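Protein angel homolog 2 (Homo sapiens, PDB 6RW0) acts as a 2',3'-cyclic phosphatase of the CCR4 deadenylase family and probably binds the 3'-untranslated regions of mRNA. Local coordinates at residues N154-F159 / L214-S219; A188-N193 / S218-Q223; I231-D236 / F334-V339. One frame throughout, in Å; residues are numbered along the deposited sequence. Where two conformers were deposited one is given.

Contact 1 (N154-F159 / L214-S219). With K (potassium ion), chain C.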
# COMPACT_ATOMS: atom_id res chain seq x y z
N ASN A 154 13.54 2.69 -7.94
CA ASN A 154 14.23 2.11 -6.79
C ASN A 154 13.42 0.93 -6.28
O ASN A 154 12.59 1.07 -5.37
CB ASN A 154 14.44 3.19 -5.73
CG ASN A 154 15.08 4.44 -6.32
OD1 ASN A 154 16.30 4.51 -6.43
ND2 ASN A 154 14.27 5.40 -6.72
N PRO A 155 13.65 -0.26 -6.83
CA PRO A 155 12.95 -1.45 -6.35
C PRO A 155 13.47 -1.88 -5.00
O PRO A 155 14.62 -1.65 -4.64
CB PRO A 155 13.27 -2.50 -7.43
CG PRO A 155 14.67 -2.10 -7.92
CD PRO A 155 14.62 -0.57 -7.91
N VAL A 156 12.61 -2.59 -4.26
CA VAL A 156 12.97 -3.17 -2.97
C VAL A 156 12.54 -4.63 -2.97
O VAL A 156 11.36 -4.93 -3.22
CB VAL A 156 12.28 -2.42 -1.81
CG1 VAL A 156 12.79 -2.91 -0.48
CG2 VAL A 156 12.47 -0.91 -1.93
N GLU A 157 13.48 -5.53 -2.71
CA GLU A 157 13.17 -6.95 -2.51
C GLU A 157 13.26 -7.26 -1.03
O GLU A 157 14.32 -7.06 -0.41
CB GLU A 157 14.14 -7.84 -3.28
CG GLU A 157 13.97 -7.74 -4.77
CD GLU A 157 14.91 -8.61 -5.58
OE1 GLU A 157 15.86 -9.21 -5.01
OE2 GLU A 157 14.69 -8.69 -6.81
N PHE A 158 12.17 -7.75 -0.44
CA PHE A 158 12.22 -8.09 0.98
C PHE A 158 12.84 -9.46 1.23
O PHE A 158 13.22 -9.74 2.37
CB PHE A 158 10.83 -8.01 1.62
CG PHE A 158 10.15 -6.66 1.50
CD1 PHE A 158 10.85 -5.47 1.68
CD2 PHE A 158 8.80 -6.58 1.23
CE1 PHE A 158 10.22 -4.24 1.57
CE2 PHE A 158 8.17 -5.36 1.13
CZ PHE A 158 8.88 -4.19 1.29
N PHE A 159 12.98 -10.25 0.20
CA PHE A 159 13.61 -11.58 0.34
C PHE A 159 15.13 -11.41 0.46
O PHE A 159 15.71 -10.84 -0.44
CB PHE A 159 13.31 -12.47 -0.86
CG PHE A 159 13.99 -13.81 -0.79
CD1 PHE A 159 13.63 -14.72 0.17
CD2 PHE A 159 15.04 -14.12 -1.63
CE1 PHE A 159 14.28 -15.93 0.27
CE2 PHE A 159 15.68 -15.34 -1.53
CZ PHE A 159 15.30 -16.23 -0.57
N LEU A 214 10.84 1.74 4.41
CA LEU A 214 11.13 3.05 4.99
C LEU A 214 12.59 3.45 4.79
O LEU A 214 12.89 4.63 4.54
CB LEU A 214 10.76 3.07 6.47
CG LEU A 214 9.28 2.95 6.79
CD1 LEU A 214 9.08 2.87 8.30
CD2 LEU A 214 8.44 4.09 6.21
N ALA A 215 13.52 2.49 4.89
CA ALA A 215 14.92 2.81 4.65
C ALA A 215 15.15 3.24 3.20
O ALA A 215 15.90 4.17 2.94
CB ALA A 215 15.81 1.61 5.00
N GLU A 216 14.51 2.56 2.24
CA GLU A 216 14.66 2.99 0.86
C GLU A 216 14.12 4.40 0.67
O GLU A 216 14.75 5.24 0.01
CB GLU A 216 13.97 2.01 -0.09
CG GLU A 216 14.26 2.29 -1.54
CD GLU A 216 15.65 1.89 -1.97
OE1 GLU A 216 16.29 1.07 -1.27
OE2 GLU A 216 16.10 2.38 -3.02
N ILE A 217 12.95 4.69 1.25
CA ILE A 217 12.39 6.03 1.16
C ILE A 217 13.33 7.06 1.77
O ILE A 217 13.53 8.15 1.22
CB ILE A 217 11.00 6.09 1.82
CG1 ILE A 217 10.03 5.18 1.07
CG2 ILE A 217 10.51 7.53 1.87
CD1 ILE A 217 8.70 4.99 1.79
N SER A 218 13.91 6.74 2.92
CA SER A 218 14.81 7.69 3.55
C SER A 218 16.00 8.03 2.66
O SER A 218 16.49 9.16 2.69
CB SER A 218 15.32 7.13 4.88
OG SER A 218 16.34 7.96 5.38
N SER A 219 16.47 7.07 1.87
CA SER A 219 17.59 7.36 0.99
C SER A 219 17.14 8.12 -0.26
O SER A 219 17.81 9.07 -0.69
CB SER A 219 18.28 6.06 0.60
OG SER A 219 19.46 6.35 -0.11
K K C . 20.46 9.14 -0.28
O HOH W 1 16.10 -1.69 -2.26
O HOH W 2 20.96 11.68 -1.07

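Contact 2 (A188-N193 / S218-Q223). With K (potassium ion), chain C.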
# COMPACT_ATOMS: atom_id res chain seq x y z
N ALA A 188 11.18 17.54 -5.91
CA ALA A 188 10.71 16.24 -6.35
C ALA A 188 9.69 15.68 -5.37
O ALA A 188 9.57 16.14 -4.23
CB ALA A 188 11.89 15.27 -6.43
N ILE A 189 8.95 14.67 -5.83
CA ILE A 189 8.02 13.92 -5.00
C ILE A 189 8.43 12.45 -5.03
O ILE A 189 8.71 11.89 -6.09
CB ILE A 189 6.57 14.08 -5.49
CG1 ILE A 189 6.19 15.56 -5.43
CG2 ILE A 189 5.61 13.23 -4.66
CD1 ILE A 189 4.86 15.86 -6.04
N CYS A 190 8.47 11.84 -3.85
CA CYS A 190 8.84 10.45 -3.71
C CYS A 190 7.56 9.64 -3.53
O CYS A 190 6.80 9.89 -2.60
CB CYS A 190 9.73 10.30 -2.48
SG CYS A 190 10.21 8.61 -2.15
N VAL A 191 7.33 8.68 -4.43
CA VAL A 191 6.14 7.83 -4.38
C VAL A 191 6.59 6.41 -4.10
O VAL A 191 7.42 5.86 -4.84
CB VAL A 191 5.33 7.90 -5.68
CG1 VAL A 191 4.11 6.99 -5.60
CG2 VAL A 191 4.93 9.32 -6.00
N ALA A 192 6.04 5.81 -3.05
CA ALA A 192 6.37 4.46 -2.65
C ALA A 192 5.13 3.60 -2.67
O ALA A 192 4.01 4.08 -2.46
CB ALA A 192 6.98 4.45 -1.25
N ASN A 193 5.32 2.31 -2.96
CA ASN A 193 4.24 1.34 -3.05
C ASN A 193 4.76 -0.01 -2.56
O ASN A 193 5.91 -0.37 -2.83
CB ASN A 193 3.80 1.27 -4.52
CG ASN A 193 2.62 0.35 -4.76
OD1 ASN A 193 1.88 -0.01 -3.85
ND2 ASN A 193 2.41 -0.02 -6.02
N SER A 218 13.91 6.74 2.92
CA SER A 218 14.81 7.69 3.55
C SER A 218 16.00 8.03 2.66
O SER A 218 16.49 9.16 2.69
CB SER A 218 15.32 7.13 4.88
OG SER A 218 16.34 7.96 5.38
N SER A 219 16.47 7.07 1.87
CA SER A 219 17.59 7.36 0.99
C SER A 219 17.14 8.12 -0.26
O SER A 219 17.81 9.07 -0.69
CB SER A 219 18.28 6.06 0.60
OG SER A 219 19.46 6.35 -0.11
N VAL A 220 16.01 7.72 -0.85
CA VAL A 220 15.57 8.32 -2.10
C VAL A 220 15.05 9.73 -1.90
O VAL A 220 15.29 10.62 -2.72
CB VAL A 220 14.53 7.40 -2.76
CG1 VAL A 220 13.92 8.08 -3.98
CG2 VAL A 220 15.14 6.07 -3.12
N ALA A 221 14.29 9.96 -0.81
CA ALA A 221 13.65 11.26 -0.56
C ALA A 221 14.59 12.29 0.07
O ALA A 221 14.22 13.46 0.18
CB ALA A 221 12.42 11.09 0.33
N HIS A 222 15.78 11.89 0.47
CA HIS A 222 16.73 12.83 1.05
C HIS A 222 17.12 13.91 0.05
O HIS A 222 17.42 13.62 -1.11
CB HIS A 222 17.96 12.03 1.50
CG HIS A 222 19.09 12.87 2.00
ND1 HIS A 222 20.24 13.07 1.27
CD2 HIS A 222 19.27 13.52 3.17
CE1 HIS A 222 21.07 13.83 1.96
NE2 HIS A 222 20.50 14.11 3.12
N GLN A 223 17.13 15.15 0.53
CA GLN A 223 17.45 16.32 -0.27
C GLN A 223 18.77 16.93 0.19
O GLN A 223 19.25 16.69 1.30
CB GLN A 223 16.37 17.40 -0.12
CG GLN A 223 15.02 17.00 -0.67
CD GLN A 223 13.96 18.06 -0.43
OE1 GLN A 223 13.84 18.60 0.66
NE2 GLN A 223 13.21 18.36 -1.47
K K C . 20.46 9.14 -0.28
O HOH W 3 13.58 17.76 -4.12
O HOH W 2 20.96 11.68 -1.07

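Contact 3 (I231-D236 / F334-V339)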
# COMPACT_ATOMS: atom_id res chain seq x y z
N ILE A 231 6.56 12.95 0.38
CA ILE A 231 6.41 11.51 0.25
C ILE A 231 4.94 11.16 0.18
O ILE A 231 4.14 11.66 0.98
CB ILE A 231 7.05 10.78 1.45
CG1 ILE A 231 8.56 11.01 1.44
CG2 ILE A 231 6.73 9.30 1.45
CD1 ILE A 231 9.18 10.92 2.79
N VAL A 232 4.59 10.28 -0.75
CA VAL A 232 3.31 9.58 -0.75
C VAL A 232 3.64 8.10 -0.73
O VAL A 232 4.34 7.61 -1.63
CB VAL A 232 2.46 9.95 -1.98
CG1 VAL A 232 1.13 9.21 -1.89
CG2 VAL A 232 2.22 11.44 -2.04
N MET A 233 3.17 7.40 0.30
CA MET A 233 3.46 5.98 0.51
C MET A 233 2.14 5.23 0.51
O MET A 233 1.32 5.39 1.43
CB MET A 233 4.24 5.75 1.81
CG MET A 233 4.52 4.27 2.07
SD MET A 233 5.52 3.96 3.54
CE MET A 233 4.33 4.25 4.85
N CYS A 234 1.93 4.43 -0.53
CA CYS A 234 0.70 3.68 -0.74
C CYS A 234 0.93 2.20 -0.54
O CYS A 234 2.05 1.69 -0.66
CB CYS A 234 0.21 3.84 -2.18
SG CYS A 234 -0.18 5.52 -2.66
N GLY A 235 -0.15 1.48 -0.32
CA GLY A 235 -0.07 0.04 -0.51
C GLY A 235 -1.06 -0.73 0.32
O GLY A 235 -1.91 -0.18 1.03
N ASP A 236 -0.92 -2.05 0.21
CA ASP A 236 -1.65 -3.03 1.01
C ASP A 236 -0.67 -3.49 2.08
O ASP A 236 0.30 -4.21 1.80
CB ASP A 236 -2.12 -4.17 0.12
CG ASP A 236 -2.89 -5.23 0.88
OD1 ASP A 236 -2.77 -5.29 2.12
OD2 ASP A 236 -3.59 -6.05 0.23
N PHE A 334 10.05 10.34 9.53
CA PHE A 334 9.07 11.01 8.69
C PHE A 334 7.93 11.56 9.54
O PHE A 334 7.76 11.22 10.71
CB PHE A 334 8.52 10.06 7.62
CG PHE A 334 9.57 9.36 6.82
CD1 PHE A 334 10.51 10.07 6.09
CD2 PHE A 334 9.63 7.98 6.80
CE1 PHE A 334 11.49 9.41 5.35
CE2 PHE A 334 10.60 7.32 6.06
CZ PHE A 334 11.54 8.04 5.34
N SER A 335 7.13 12.43 8.92
CA SER A 335 5.91 12.97 9.52
C SER A 335 4.78 12.62 8.55
O SER A 335 4.53 13.36 7.58
CB SER A 335 6.03 14.46 9.75
OG SER A 335 4.84 14.98 10.30
N LEU A 336 4.13 11.49 8.78
CA LEU A 336 3.15 10.94 7.85
C LEU A 336 1.75 10.97 8.43
O LEU A 336 1.53 10.61 9.59
CB LEU A 336 3.49 9.49 7.53
CG LEU A 336 4.86 9.29 6.91
CD1 LEU A 336 5.21 7.81 6.79
CD2 LEU A 336 4.91 9.95 5.54
N SER A 337 0.80 11.37 7.59
CA SER A 337 -0.62 11.31 7.89
C SER A 337 -1.25 10.29 6.96
O SER A 337 -0.70 9.93 5.92
CB SER A 337 -1.27 12.67 7.65
OG SER A 337 -0.85 13.61 8.62
N SER A 338 -2.43 9.82 7.35
CA SER A 338 -3.22 8.91 6.53
C SER A 338 -4.31 9.71 5.83
O SER A 338 -4.97 10.55 6.45
CB SER A 338 -3.87 7.83 7.40
OG SER A 338 -4.81 7.07 6.67
N VAL A 339 -4.52 9.44 4.55
CA VAL A 339 -5.59 10.11 3.82
C VAL A 339 -6.94 9.86 4.49
O VAL A 339 -7.74 10.78 4.67
CB VAL A 339 -5.61 9.68 2.34
CG1 VAL A 339 -6.94 10.08 1.67
CG2 VAL A 339 -4.43 10.30 1.62

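Contact 1 (N154-F159 / L214-S219)
Glu216 reaches from helix 203-220 onto Asn154 and Val156 of strand 148-157. This is helix-on-sheet packing within the endonuclease/exonuclease/phosphatase fold. Two contacts are direct. Glu216 OE2 sits 3.3 Å from Asn154 CB, so the carboxylate meets the methylene of the asparagine and not its amide nitrogen. The two side chains are nearly perpendicular. Two residues along the strand, Val156 CG2 lies against the aliphatic part of the same glutamate, 3.7 Å from Glu216 CG. Here the two side chains run alongside each other, pointing opposite ways. The chain of Glu216 leaves the helix with CG opposite the backbone N, then bends at chi2 (75°). The bend leaves the methylenes over the valine and carries the carboxylate on to the asparagine.

The polar link is indirect. Water 1 donates to Glu216 OE1 at 2.9 Å and to Pro155 O at 2.8 Å. It thus ties the carboxylate to the strand backbone. Tyr294 OH is hydrogen-bonded to the same OE1, so one carboxylate oxygen has two partners. An alanine in place of Glu216 is likely to open a gap beside Val156 CG2 and leave water 1 and Tyr294 OH without their shared partner.

The next shell holds the asparagine. Its ND2 is hydrogen-bonded to Ser152 OG and to Val174 O on the neighbouring strand, which fixes the rotation of the amide and occupies its nitrogen. Val156 is paired through its backbone with Gly172. One turn further along the helix, Ser219 binds a potassium ion through two atoms. Ser219 O is 2.7 Å from the metal, and Ser219 OG is 3.0 Å from it.

Contact 2 (A188-N193 / S218-Q223)
Cys190 on strand 189-195 makes the direct apolar contacts with the end of helix 203-220. Its CB lies 4.0 Å from Ala221 CB. Its sulfur sits 4.1 Å from that same methyl and 4.2 Å from Val220 CG1. SG is anti to the backbone N of Cys190 (chi1 178°), which sets it beside Val220 and Ala221. The alanine is small enough for the backbones to come close, with the CA atoms of Cys190 and Ala221 5.8 Å apart. Leu176 on strand 171-179 also packs on Val220, and Cys229 touches Ala221, so the apolar cluster extends past the two segments.

The setting is a beta-alpha-beta unit. Strand 189-195 leads into helix 203-220, and strand 231-236 then returns parallel to the first. Backbone hydrogen bonds join Cys190 to Val232 and Ala192 to Val232. The contact therefore packs the C-terminal end of the crossover helix onto the sheet at the start of strand 189-195.

Polar links run through water. Water 3 accepts from Ala188 N at 3.0 Å and from Gln223 NE2 at 2.7 Å. It bridges the start of the strand to the chain just beyond the helix. The long side chain of Gln223 lets NE2 reach this water.

Metal coordination adds a last element. Water 2 is a ligand of the potassium ion held by Ser219, at 2.7 Å from the metal. It also forms a hydrogen bond of 2.8 Å with His222 ND1, lying at the edge of the imidazole and in its plane.

Contact 3 (I231-D236 / F334-V339)
The backbones bearing Ile231 and Leu336 stay 8.3 Å apart at their CA atoms, the nearest such pair; strands 231-236 and 336-338 do not bond to each other, and each pairs antiparallel with strand 359-369. Side chains fill the distance.

Ile231 meets Phe334 through its terminal methyl. Ile231 CD1 is 3.7 Å from Phe334 CD1 and 3.8 Å from Phe334 CE1, coming at the ring obliquely. Ile231 CG1 stands beside the backbone N (chi1 -66°), with the next carbon extended, and this carries the methyl to the phenyl ring. The second pair is Met233 and Leu336. Met233 CE lies 4.1 Å from Leu336 CD1. The methionine runs out straight through its first two torsions and then turns at chi3 (75°), which brings the methyl to the leucine. In both pairs the side chains are nearly perpendicular. Every contact is apolar.

Neighbours close the cluster. Ile217 of helix 203-220 packs on Ile231, Met233 and Phe334. Ile249 of helix 244-251 touches both Met233 and Leu336, and Phe228 stacks edge-to-face with Phe334.

Further along the first strand the character changes. Gly235 has backbone angles (phi 154°) at which a beta carbon would press on the preceding carbonyl oxygen, which by itself favours glycine here. Asp236 follows. Its OD1 accepts from Asn238 N and its OD2 from Asn58 ND2, so both carboxylate oxygens are held. The strand thus passes from a buried apolar start into Gly-Asp-Phe-Asn, a sequence motif of the endonuclease/exonuclease/phosphatase family, which in relatives lies at the active site.

How the contacts relate
The three contacts are built around the beta-alpha-beta unit of strand 189-195, helix 203-220 and strand 231-236. Contacts 1 and 2 share Ser218 and Ser219 of the helix, and their centres are about 10 Å apart. The centre of contact 3 is about 12 Å from that of contact 2 and about 15 Å from that of contact 1. Contact 3 opens after both have closed along the chain. All three reach the same mixed sheet, where strands 189-195 and 231-236 are neighbours. Ile217 joins the sites by packing on Ala192, Cys190, Ile231 and Phe334. The helix therefore sits between strand 148-157 and Phe334, while its C-terminal end carries the potassium ion common to contacts 1 and 2.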